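Local structure of 5'-tyrosyl-DNA phosphodiesterase (4GEW) at residues F301-F306 and H315-R320; G269-L274 and R320-Y325; F306-K311 and D352-N357. The protein pairs a UBA-like domain with a larger domain of the endonuclease/exonuclease/phosphatase family, whose DNase I-like fold is built on two beta sheets. All blocks are in the same frame, centred on the assembly; numbering follows the deposited sequence.

Contact 1 of 3, residues F301-F306 and H315-R320; sequences FTWDTF and HGAKMR
Trp303 and Met319 form an antiparallel hydrogen-bonded pair where the short strand 303-304 joins strand 318-327, and the register shifts here through a classic beta bulge. Met319 O accepts two backbone bonds, from Thr302 N at 3.0 Å and from Trp303 N at 3.2 Å, while Met319 N donates back to Trp303 O. Asp304 and Lys318 make the next, non-hydrogen-bonded pair, their side chains running the same way from one face of the sheet.

Lys318 can be followed outward from there. Its CB packs 3.7 Å from Asp304 OD1. With CG set between the backbone N and the carbonyl carbon (chi1 61°) and the chain extended beyond it, CG passes 4.1 Å from Phe301 CD1. CD then sits over the face of the Phe301 ring in a CH-pi contact, 3.8 Å from the centroid, CE continues toward the ring's CE2 and CZ, and NZ ends 3.9 Å from Phe301 CE2. The chain thus runs out over the rim of the ring, and the ammonium ends past it, with the Asp304 carboxylate nearby but not in contact.

On the other face, Trp303 CZ3 touches the methyl of Ala317. The second subunit also reaches this strand, through backbone hydrogen bonds from Lys318. Toward the turn, Thr305 OG1 accepts from Ala317 N at 2.7 Å, and Asp304 OD1 takes Phe306 N in an Asx turn. That turn brings the Phe306 ring over Gly316, whose CA lies 3.6 Å from the ring centroid.

Contact 2 of 3, residues G269-L274 and R320-Y325; sequences GGDLNL and RFDRLY
Gly270 and Arg323 form an antiparallel hydrogen-bonded pair, flanked by the non-hydrogen-bonded pairs Gly269 with Leu324 and Asp271 with Asp322; segment 269-274 turns a corner at Gly270, and Phe321 O receives Leu272 N at 2.9 Å. Residues 270-273 spell the GDLN motif of this family. Asp271 and Asp322 leave the same face, and Asp322 OD1 comes within 3.5 Å of Asp271 CB, while Asp322 OD2 is bonded to Thr302 OG1 and His353 ND1. Asn273 lays OD1 over the centre of the Phe321 ring, its amide plane turned 72° from the ring and its ND2 donating to Leu233 O. Leu272 CD1 meets the Tyr325 edge at CE2, 3.5 Å away.

The extended Arg323 carries its guanidinium between Leu274 CB and the Arg320 guanidinium, on opposite faces. Arg323 NE donates to Arg320 O in the carbonyl plane (2.8 Å). A water accepts from Arg320 N and donates to Leu274 O. Salt bridges from Asp288 to Arg320 and from Asp276 to Arg323 probably offset the charge of the two facing groups. Asp271 OD2 bonds to Asn126 and, like Asn273 OD1, to a glycerol (probably from the crystallisation liquor), suggesting a polar pocket with acceptors steadied by Asn126 and Leu233.

Contact 3 of 3, residues F306-K311 and D352-N357; sequences FKNDNK and DHWAIN
Asp352 OD1 is gripped by two groups: the indole NE1 of Trp303, which hydrogen-bonds to it, and Lys311, whose NZ forms a long salt bridge at 3.6 Å. Asp352 and His353 belong, with Ser351, to the SDH sequence motif of this DNase I-like family, just ahead of strand 355-361, and loop 306-311 packs against it. The extended Lys311 chain crosses the carboxylate on its way out, so that CE is nearer to OD1 of Asp352, at 3.4 Å, than the ammonium is. Asp352 CG lies between its backbone N and carbonyl carbon (chi1 65°), which turns the carboxylate toward these partners.

Within the loop an Asx turn sets the shape. Asn308 OD1 accepts from Asn310 N at 2.9 Å in a nearly straight bond, with an angle of 159° at the hydrogen. The same amide's ND2 is bonded to Ser351 O, so both ends of the Asn308 side chain are tied and its rotation is fixed. This places the amide alongside the Trp354 indole, the two side chains sliding past each other in opposite directions with planes 40° apart. ND2 of Asn308 approaches CZ3 of Trp354 obliquely, to 3.3 Å, and Asn308 CB packs on CH2 of the same ring.

Asn310 lies against the other end of the contact: its CB is 4.0 Å from Asp352 CB, and its ND2 bonds to Phe349 O. Phe349 also meets Trp354 edge-to-face. At the outer margin, Lys307 CB touches the indole edge, 4.2 Å from Trp354 CZ2.

Contacts 1 and 2 share Arg320 and strand 318-327 of one sheet, their centres about 14 Å apart; contact 1 is nested along the chain inside the loop closed by contact 2. Contact 3 shares Phe306 with contact 1, lies about 8 Å from it centre to centre, and leads into strand 355-361 of the other sheet. Its segments alternate in sequence with those of both other contacts. They meet through the backbone bond of Thr302 with Trp354 and through the carboxylate of Asp322, common to all three. These bonds join one sheet to the loop leading into strand 355-361 of the other, beside bound glycerol close to Trp303, Asn273 and His353.

Contact 1 of 3, residues F301-F306 and H315-R320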
loop_
_atom_site.group_PDB
_atom_site.type_symbol
_atom_site.label_atom_id
_atom_site.label_comp_id
_atom_site.label_asym_id
_atom_site.label_seq_id
_atom_site.Cartn_x
_atom_site.Cartn_y
_atom_site.Cartn_z
ATOM N N PHE A 301 -18.447 21.597 19.204
ATOM C CA PHE A 301 -17.474 22.687 19.210
ATOM C C PHE A 301 -16.415 22.567 20.309
ATOM O O PHE A 301 -16.729 22.303 21.469
ATOM C CB PHE A 301 -18.188 24.041 19.223
ATOM C CG PHE A 301 -19.109 24.229 18.050
ATOM C CD1 PHE A 301 -18.595 24.459 16.783
ATOM C CD2 PHE A 301 -20.483 24.132 18.202
ATOM C CE1 PHE A 301 -19.432 24.607 15.694
ATOM C CE2 PHE A 301 -21.329 24.278 17.116
ATOM C CZ PHE A 301 -20.805 24.514 15.860
ATOM N N THR A 302 -15.157 22.756 19.917
ATOM C CA THR A 302 -14.019 22.557 20.811
ATOM C C THR A 302 -13.348 23.885 21.169
ATOM O O THR A 302 -12.528 23.953 22.084
ATOM C CB THR A 302 -12.976 21.639 20.164
ATOM O OG1 THR A 302 -12.441 22.271 18.991
ATOM C CG2 THR A 302 -13.613 20.325 19.763
ATOM N N TRP A 303 -13.690 24.930 20.425
ATOM C CA TRP A 303 -13.227 26.277 20.714
ATOM C C TRP A 303 -14.453 27.179 20.611
ATOM O O TRP A 303 -14.930 27.457 19.516
ATOM C CB TRP A 303 -12.152 26.684 19.710
ATOM C CG TRP A 303 -11.442 27.964 20.026
ATOM C CD1 TRP A 303 -10.380 28.128 20.866
ATOM C CD2 TRP A 303 -11.719 29.256 19.474
ATOM N NE1 TRP A 303 -9.988 29.447 20.884
ATOM C CE2 TRP A 303 -10.796 30.160 20.039
ATOM C CE3 TRP A 303 -12.664 29.741 18.563
ATOM C CZ2 TRP A 303 -10.792 31.519 19.724
ATOM C CZ3 TRP A 303 -12.656 31.087 18.250
ATOM C CH2 TRP A 303 -11.726 31.961 18.828
ATOM N N ASP A 304 -14.963 27.620 21.757
ATOM C CA ASP A 304 -16.277 28.253 21.840
ATOM C C ASP A 304 -16.236 29.459 22.779
ATOM O O ASP A 304 -16.287 29.300 24.000
ATOM C CB ASP A 304 -17.296 27.220 22.358
ATOM C CG ASP A 304 -18.732 27.720 22.320
ATOM O OD1 ASP A 304 -18.951 28.925 22.095
ATOM O OD2 ASP A 304 -19.653 26.900 22.525
ATOM N N THR A 305 -16.161 30.663 22.215
ATOM C CA THR A 305 -16.067 31.873 23.029
ATOM C C THR A 305 -17.414 32.310 23.602
ATOM O O THR A 305 -17.466 33.222 24.429
ATOM C CB THR A 305 -15.440 33.053 22.253
ATOM O OG1 THR A 305 -16.318 33.447 21.191
ATOM C CG2 THR A 305 -14.083 32.659 21.682
ATOM N N PHE A 306 -18.494 31.678 23.147
ATOM C CA PHE A 306 -19.815 31.870 23.752
ATOM C C PHE A 306 -19.834 31.246 25.149
ATOM O O PHE A 306 -20.548 31.713 26.037
ATOM C CB PHE A 306 -20.910 31.190 22.917
ATOM C CG PHE A 306 -21.224 31.881 21.615
ATOM C CD1 PHE A 306 -20.700 31.412 20.423
ATOM C CD2 PHE A 306 -22.070 32.978 21.582
ATOM C CE1 PHE A 306 -21.006 32.034 19.218
ATOM C CE2 PHE A 306 -22.372 33.606 20.384
ATOM C CZ PHE A 306 -21.840 33.128 19.201
ATOM N N HIS A 315 -18.246 39.756 19.429
ATOM C CA HIS A 315 -19.196 38.720 19.053
ATOM C C HIS A 315 -18.598 37.351 19.342
ATOM O O HIS A 315 -17.402 37.133 19.139
ATOM C CB HIS A 315 -19.568 38.828 17.570
ATOM C CG HIS A 315 -20.451 39.995 17.257
ATOM N ND1 HIS A 315 -20.509 40.574 16.008
ATOM C CD2 HIS A 315 -21.304 40.699 18.037
ATOM C CE1 HIS A 315 -21.359 41.585 16.032
ATOM N NE2 HIS A 315 -21.856 41.683 17.251
ATOM N N GLY A 316 -19.431 36.436 19.825
ATOM C CA GLY A 316 -18.994 35.077 20.062
ATOM C C GLY A 316 -18.567 34.406 18.773
ATOM O O GLY A 316 -19.003 34.789 17.684
ATOM N N ALA A 317 -17.697 33.411 18.900
ATOM C CA ALA A 317 -17.264 32.600 17.775
ATOM C C ALA A 317 -17.168 31.169 18.278
ATOM O O ALA A 317 -16.964 30.957 19.470
ATOM C CB ALA A 317 -15.915 33.070 17.284
ATOM N N LYS A 318 -17.320 30.194 17.384
ATOM C CA LYS A 318 -17.189 28.787 17.763
ATOM C C LYS A 318 -16.848 27.885 16.579
ATOM O O LYS A 318 -17.380 28.049 15.482
ATOM C CB LYS A 318 -18.439 28.282 18.498
ATOM C CG LYS A 318 -19.724 28.336 17.694
ATOM C CD LYS A 318 -20.897 27.741 18.475
ATOM C CE LYS A 318 -22.195 27.902 17.706
ATOM N NZ LYS A 318 -23.363 27.300 18.406
ATOM N N MET A 319 -15.955 26.928 16.817
ATOM C CA MET A 319 -15.397 26.100 15.752
ATOM C C MET A 319 -15.061 24.692 16.254
ATOM O O MET A 319 -14.788 24.495 17.442
ATOM C CB MET A 319 -14.128 26.759 15.196
ATOM C CG MET A 319 -14.365 28.000 14.332
ATOM S SD MET A 319 -14.892 27.555 12.662
ATOM C CE MET A 319 -15.263 29.153 11.963
ATOM N N ARG A 320 -15.091 23.717 15.349
ATOM C CA ARG A 320 -14.592 22.383 15.661
ATOM C C ARG A 320 -13.139 22.294 15.200
ATOM O O ARG A 320 -12.815 21.620 14.216
ATOM C CB ARG A 320 -15.456 21.286 15.019
ATOM C CG ARG A 320 -15.124 19.870 15.516
ATOM C CD ARG A 320 -16.257 18.875 15.273
ATOM N NE ARG A 320 -16.422 18.494 13.868
ATOM C CZ ARG A 320 -15.800 17.463 13.292
ATOM N NH1 ARG A 320 -14.953 16.718 13.990
ATOM N NH2 ARG A 320 -16.021 17.177 12.016
#

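Contact 2 of 3, residues G269-L274 and R320-Y325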
loop_
_atom_site.group_PDB
_atom_site.type_symbol
_atom_site.label_atom_id
_atom_site.label_comp_id
_atom_site.label_asym_id
_atom_site.label_seq_id
_atom_site.Cartn_x
_atom_site.Cartn_y
_atom_site.Cartn_z
ATOM N N GLY A 269 -4.520 13.581 14.476
ATOM C CA GLY A 269 -5.312 14.731 14.863
ATOM C C GLY A 269 -4.549 15.800 15.611
ATOM O O GLY A 269 -3.328 15.927 15.479
ATOM N N GLY A 270 -5.286 16.568 16.406
ATOM C CA GLY A 270 -4.731 17.660 17.182
ATOM C C GLY A 270 -5.561 18.911 16.962
ATOM O O GLY A 270 -6.758 18.824 16.672
ATOM N N ASP A 271 -4.935 20.077 17.107
ATOM C CA ASP A 271 -5.599 21.329 16.768
ATOM C C ASP A 271 -5.409 21.567 15.273
ATOM O O ASP A 271 -4.370 22.069 14.840
ATOM C CB ASP A 271 -5.016 22.490 17.575
ATOM C CG ASP A 271 -5.811 23.776 17.406
ATOM O OD1 ASP A 271 -6.777 23.794 16.610
ATOM O OD2 ASP A 271 -5.460 24.776 18.065
ATOM N N LEU A 272 -6.414 21.198 14.485
ATOM C CA LEU A 272 -6.296 21.277 13.038
ATOM C C LEU A 272 -6.762 22.629 12.499
ATOM O O LEU A 272 -6.581 22.928 11.318
ATOM C CB LEU A 272 -7.072 20.137 12.377
ATOM C CG LEU A 272 -6.767 18.729 12.921
ATOM C CD1 LEU A 272 -7.435 17.656 12.075
ATOM C CD2 LEU A 272 -5.274 18.466 13.024
ATOM N N ASN A 273 -7.360 23.440 13.369
ATOM C CA ASN A 273 -7.827 24.775 12.997
ATOM C C ASN A 273 -8.779 24.786 11.809
ATOM O O ASN A 273 -8.877 25.778 11.090
ATOM C CB ASN A 273 -6.636 25.694 12.722
ATOM C CG ASN A 273 -6.082 26.304 13.984
ATOM O OD1 ASN A 273 -6.822 26.895 14.760
ATOM N ND2 ASN A 273 -4.780 26.148 14.209
ATOM N N LEU A 274 -9.489 23.679 11.616
ATOM C CA LEU A 274 -10.293 23.485 10.414
ATOM C C LEU A 274 -11.652 24.169 10.456
ATOM O O LEU A 274 -12.330 24.185 11.484
ATOM C CB LEU A 274 -10.484 21.986 10.131
ATOM C CG LEU A 274 -9.268 21.243 9.570
ATOM C CD1 LEU A 274 -9.522 19.738 9.538
ATOM C CD2 LEU A 274 -8.906 21.762 8.185
ATOM N N ARG A 320 -15.091 23.717 15.349
ATOM C CA ARG A 320 -14.592 22.383 15.661
ATOM C C ARG A 320 -13.139 22.294 15.200
ATOM O O ARG A 320 -12.815 21.620 14.216
ATOM C CB ARG A 320 -15.456 21.286 15.019
ATOM C CG ARG A 320 -15.124 19.870 15.516
ATOM C CD ARG A 320 -16.257 18.875 15.273
ATOM N NE ARG A 320 -16.422 18.494 13.868
ATOM C CZ ARG A 320 -15.800 17.463 13.292
ATOM N NH1 ARG A 320 -14.953 16.718 13.990
ATOM N NH2 ARG A 320 -16.021 17.177 12.016
ATOM N N PHE A 321 -12.274 23.010 15.910
ATOM C CA PHE A 321 -10.865 23.128 15.547
ATOM C C PHE A 321 -10.115 21.825 15.826
ATOM O O PHE A 321 -9.201 21.443 15.089
ATOM C CB PHE A 321 -10.221 24.267 16.342
ATOM C CG PHE A 321 -10.423 25.637 15.734
ATOM C CD1 PHE A 321 -10.822 25.778 14.413
ATOM C CD2 PHE A 321 -10.196 26.777 16.486
ATOM C CE1 PHE A 321 -10.993 27.032 13.852
ATOM C CE2 PHE A 321 -10.363 28.037 15.932
ATOM C CZ PHE A 321 -10.764 28.166 14.613
ATOM N N ASP A 322 -10.505 21.151 16.903
ATOM C CA ASP A 322 -9.797 19.970 17.364
ATOM C C ASP A 322 -10.522 18.710 16.912
ATOM O O ASP A 322 -11.694 18.508 17.236
ATOM C CB ASP A 322 -9.669 20.014 18.880
ATOM C CG ASP A 322 -9.067 21.325 19.367
ATOM O OD1 ASP A 322 -7.822 21.428 19.403
ATOM O OD2 ASP A 322 -9.836 22.255 19.703
ATOM N N ARG A 323 -9.833 17.883 16.131
ATOM C CA ARG A 323 -10.446 16.679 15.576
ATOM C C ARG A 323 -9.503 15.492 15.671
ATOM O O ARG A 323 -8.283 15.658 15.760
ATOM C CB ARG A 323 -10.858 16.893 14.113
ATOM C CG ARG A 323 -11.617 18.183 13.870
ATOM C CD ARG A 323 -12.152 18.287 12.459
ATOM N NE ARG A 323 -12.869 19.545 12.274
ATOM C CZ ARG A 323 -13.705 19.787 11.273
ATOM N NH1 ARG A 323 -13.938 18.850 10.364
ATOM N NH2 ARG A 323 -14.314 20.963 11.185
ATOM N N LEU A 324 -10.079 14.295 15.637
ATOM C CA LEU A 324 -9.301 13.071 15.701
ATOM C C LEU A 324 -9.758 12.099 14.623
ATOM O O LEU A 324 -10.949 11.777 14.518
ATOM C CB LEU A 324 -9.458 12.439 17.078
ATOM C CG LEU A 324 -8.361 11.501 17.559
ATOM C CD1 LEU A 324 -7.002 12.191 17.546
ATOM C CD2 LEU A 324 -8.710 11.032 18.958
ATOM N N TYR A 325 -8.813 11.637 13.811
ATOM C CA TYR A 325 -9.117 10.648 12.780
ATOM C C TYR A 325 -8.455 9.320 13.130
ATOM O O TYR A 325 -7.405 9.290 13.771
ATOM C CB TYR A 325 -8.633 11.127 11.409
ATOM C CG TYR A 325 -9.234 12.445 10.965
ATOM C CD1 TYR A 325 -10.355 12.480 10.136
ATOM C CD2 TYR A 325 -8.679 13.656 11.368
ATOM C CE1 TYR A 325 -10.911 13.690 9.722
ATOM C CE2 TYR A 325 -9.229 14.875 10.959
ATOM C CZ TYR A 325 -10.342 14.884 10.141
ATOM O OH TYR A 325 -10.883 16.084 9.739
HETATM O O HOH W 1 -14.888 23.951 12.641
#

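Contact 3 of 3, residues F306-K311 and D352-N357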
loop_
_atom_site.group_PDB
_atom_site.type_symbol
_atom_site.label_atom_id
_atom_site.label_comp_id
_atom_site.label_asym_id
_atom_site.label_seq_id
_atom_site.Cartn_x
_atom_site.Cartn_y
_atom_site.Cartn_z
ATOM N N PHE A 306 -18.494 31.678 23.147
ATOM C CA PHE A 306 -19.815 31.870 23.752
ATOM C C PHE A 306 -19.834 31.246 25.149
ATOM O O PHE A 306 -20.548 31.713 26.037
ATOM C CB PHE A 306 -20.910 31.190 22.917
ATOM C CG PHE A 306 -21.224 31.881 21.615
ATOM C CD1 PHE A 306 -20.700 31.412 20.423
ATOM C CD2 PHE A 306 -22.070 32.978 21.582
ATOM C CE1 PHE A 306 -21.006 32.034 19.218
ATOM C CE2 PHE A 306 -22.372 33.606 20.384
ATOM C CZ PHE A 306 -21.840 33.128 19.201
ATOM N N LYS A 307 -19.054 30.178 25.324
ATOM C CA LYS A 307 -19.078 29.378 26.549
ATOM C C LYS A 307 -17.755 29.430 27.312
ATOM O O LYS A 307 -17.717 29.198 28.518
ATOM C CB LYS A 307 -19.423 27.920 26.221
ATOM C CG LYS A 307 -20.883 27.681 25.884
ATOM C CD LYS A 307 -21.736 27.754 27.136
ATOM C CE LYS A 307 -23.207 27.538 26.824
ATOM N NZ LYS A 307 -23.775 28.656 26.021
ATOM N N ASN A 308 -16.674 29.717 26.599
ATOM C CA ASN A 308 -15.357 29.856 27.205
ATOM C C ASN A 308 -14.910 31.315 27.107
ATOM O O ASN A 308 -14.713 31.836 26.006
ATOM C CB ASN A 308 -14.356 28.932 26.501
ATOM C CG ASN A 308 -13.015 28.864 27.206
ATOM O OD1 ASN A 308 -12.463 29.881 27.610
ATOM N ND2 ASN A 308 -12.487 27.655 27.360
ATOM N N ASP A 309 -14.756 31.975 28.254
ATOM C CA ASP A 309 -14.390 33.389 28.257
ATOM C C ASP A 309 -12.911 33.659 28.513
ATOM O O ASP A 309 -12.541 34.783 28.850
ATOM C CB ASP A 309 -15.255 34.203 29.234
ATOM C CG ASP A 309 -15.271 33.620 30.638
ATOM O OD1 ASP A 309 -14.342 32.858 30.999
ATOM O OD2 ASP A 309 -16.225 33.930 31.385
ATOM N N ASN A 310 -12.067 32.643 28.350
ATOM C CA ASN A 310 -10.624 32.869 28.388
ATOM C C ASN A 310 -10.218 33.910 27.346
ATOM O O ASN A 310 -9.286 34.686 27.550
ATOM C CB ASN A 310 -9.848 31.567 28.175
ATOM C CG ASN A 310 -9.683 30.765 29.460
ATOM O OD1 ASN A 310 -10.519 30.835 30.362
ATOM N ND2 ASN A 310 -8.594 30.006 29.548
ATOM N N LYS A 311 -10.938 33.919 26.229
ATOM C CA LYS A 311 -10.772 34.949 25.220
ATOM C C LYS A 311 -12.115 35.592 24.923
ATOM O O LYS A 311 -13.149 34.922 24.946
ATOM C CB LYS A 311 -10.146 34.360 23.961
ATOM C CG LYS A 311 -8.801 33.741 24.253
ATOM C CD LYS A 311 -7.951 33.590 23.024
ATOM C CE LYS A 311 -6.674 32.871 23.393
ATOM N NZ LYS A 311 -5.774 32.748 22.226
ATOM N N ASP A 352 -8.419 27.903 26.460
ATOM C CA ASP A 352 -9.487 28.421 25.620
ATOM C C ASP A 352 -10.074 27.307 24.745
ATOM O O ASP A 352 -11.093 27.498 24.089
ATOM C CB ASP A 352 -9.009 29.614 24.779
ATOM C CG ASP A 352 -7.937 29.236 23.776
ATOM O OD1 ASP A 352 -7.918 29.838 22.680
ATOM O OD2 ASP A 352 -7.111 28.346 24.075
ATOM N N HIS A 353 -9.434 26.141 24.751
ATOM C CA HIS A 353 -9.969 24.971 24.064
ATOM C C HIS A 353 -10.563 23.983 25.052
ATOM O O HIS A 353 -10.062 23.822 26.165
ATOM C CB HIS A 353 -8.873 24.229 23.308
ATOM C CG HIS A 353 -8.410 24.916 22.066
ATOM N ND1 HIS A 353 -8.721 24.456 20.803
ATOM C CD2 HIS A 353 -7.630 26.008 21.888
ATOM C CE1 HIS A 353 -8.169 25.246 19.902
ATOM N NE2 HIS A 353 -7.500 26.195 20.535
ATOM N N TRP A 354 -11.620 23.301 24.632
ATOM C CA TRP A 354 -12.032 22.097 25.321
ATOM C C TRP A 354 -11.101 20.976 24.861
ATOM O O TRP A 354 -10.560 21.019 23.755
ATOM C CB TRP A 354 -13.481 21.742 24.993
ATOM C CG TRP A 354 -14.521 22.824 25.256
ATOM C CD1 TRP A 354 -15.609 23.107 24.478
ATOM C CD2 TRP A 354 -14.580 23.740 26.368
ATOM N NE1 TRP A 354 -16.340 24.129 25.033
ATOM C CE2 TRP A 354 -15.736 24.531 26.194
ATOM C CE3 TRP A 354 -13.779 23.956 27.498
ATOM C CZ2 TRP A 354 -16.106 25.526 27.101
ATOM C CZ3 TRP A 354 -14.149 24.940 28.399
ATOM C CH2 TRP A 354 -15.300 25.716 28.193
ATOM N N ALA A 355 -10.895 19.984 25.715
ATOM C CA ALA A 355 -10.161 18.794 25.315
ATOM C C ALA A 355 -11.142 17.820 24.682
ATOM O O ALA A 355 -12.302 17.756 25.081
ATOM C CB ALA A 355 -9.491 18.154 26.513
ATOM N N ILE A 356 -10.684 17.072 23.688
ATOM C CA ILE A 356 -11.504 16.015 23.126
ATOM C C ILE A 356 -10.975 14.678 23.622
ATOM O O ILE A 356 -9.763 14.494 23.793
ATOM C CB ILE A 356 -11.556 16.059 21.579
ATOM C CG1 ILE A 356 -10.165 15.862 20.968
ATOM C CG2 ILE A 356 -12.166 17.375 21.102
ATOM C CD1 ILE A 356 -10.177 15.826 19.437
ATOM N N ASN A 357 -11.898 13.759 23.881
ATOM C CA ASN A 357 -11.561 12.466 24.449
ATOM C C ASN A 357 -12.357 11.400 23.723
ATOM O O ASN A 357 -13.586 11.355 23.822
ATOM C CB ASN A 357 -11.884 12.447 25.945
ATOM C CG ASN A 357 -11.509 11.131 26.616
ATOM O OD1 ASN A 357 -10.496 10.510 26.286
ATOM N ND2 ASN A 357 -12.331 10.702 27.563
#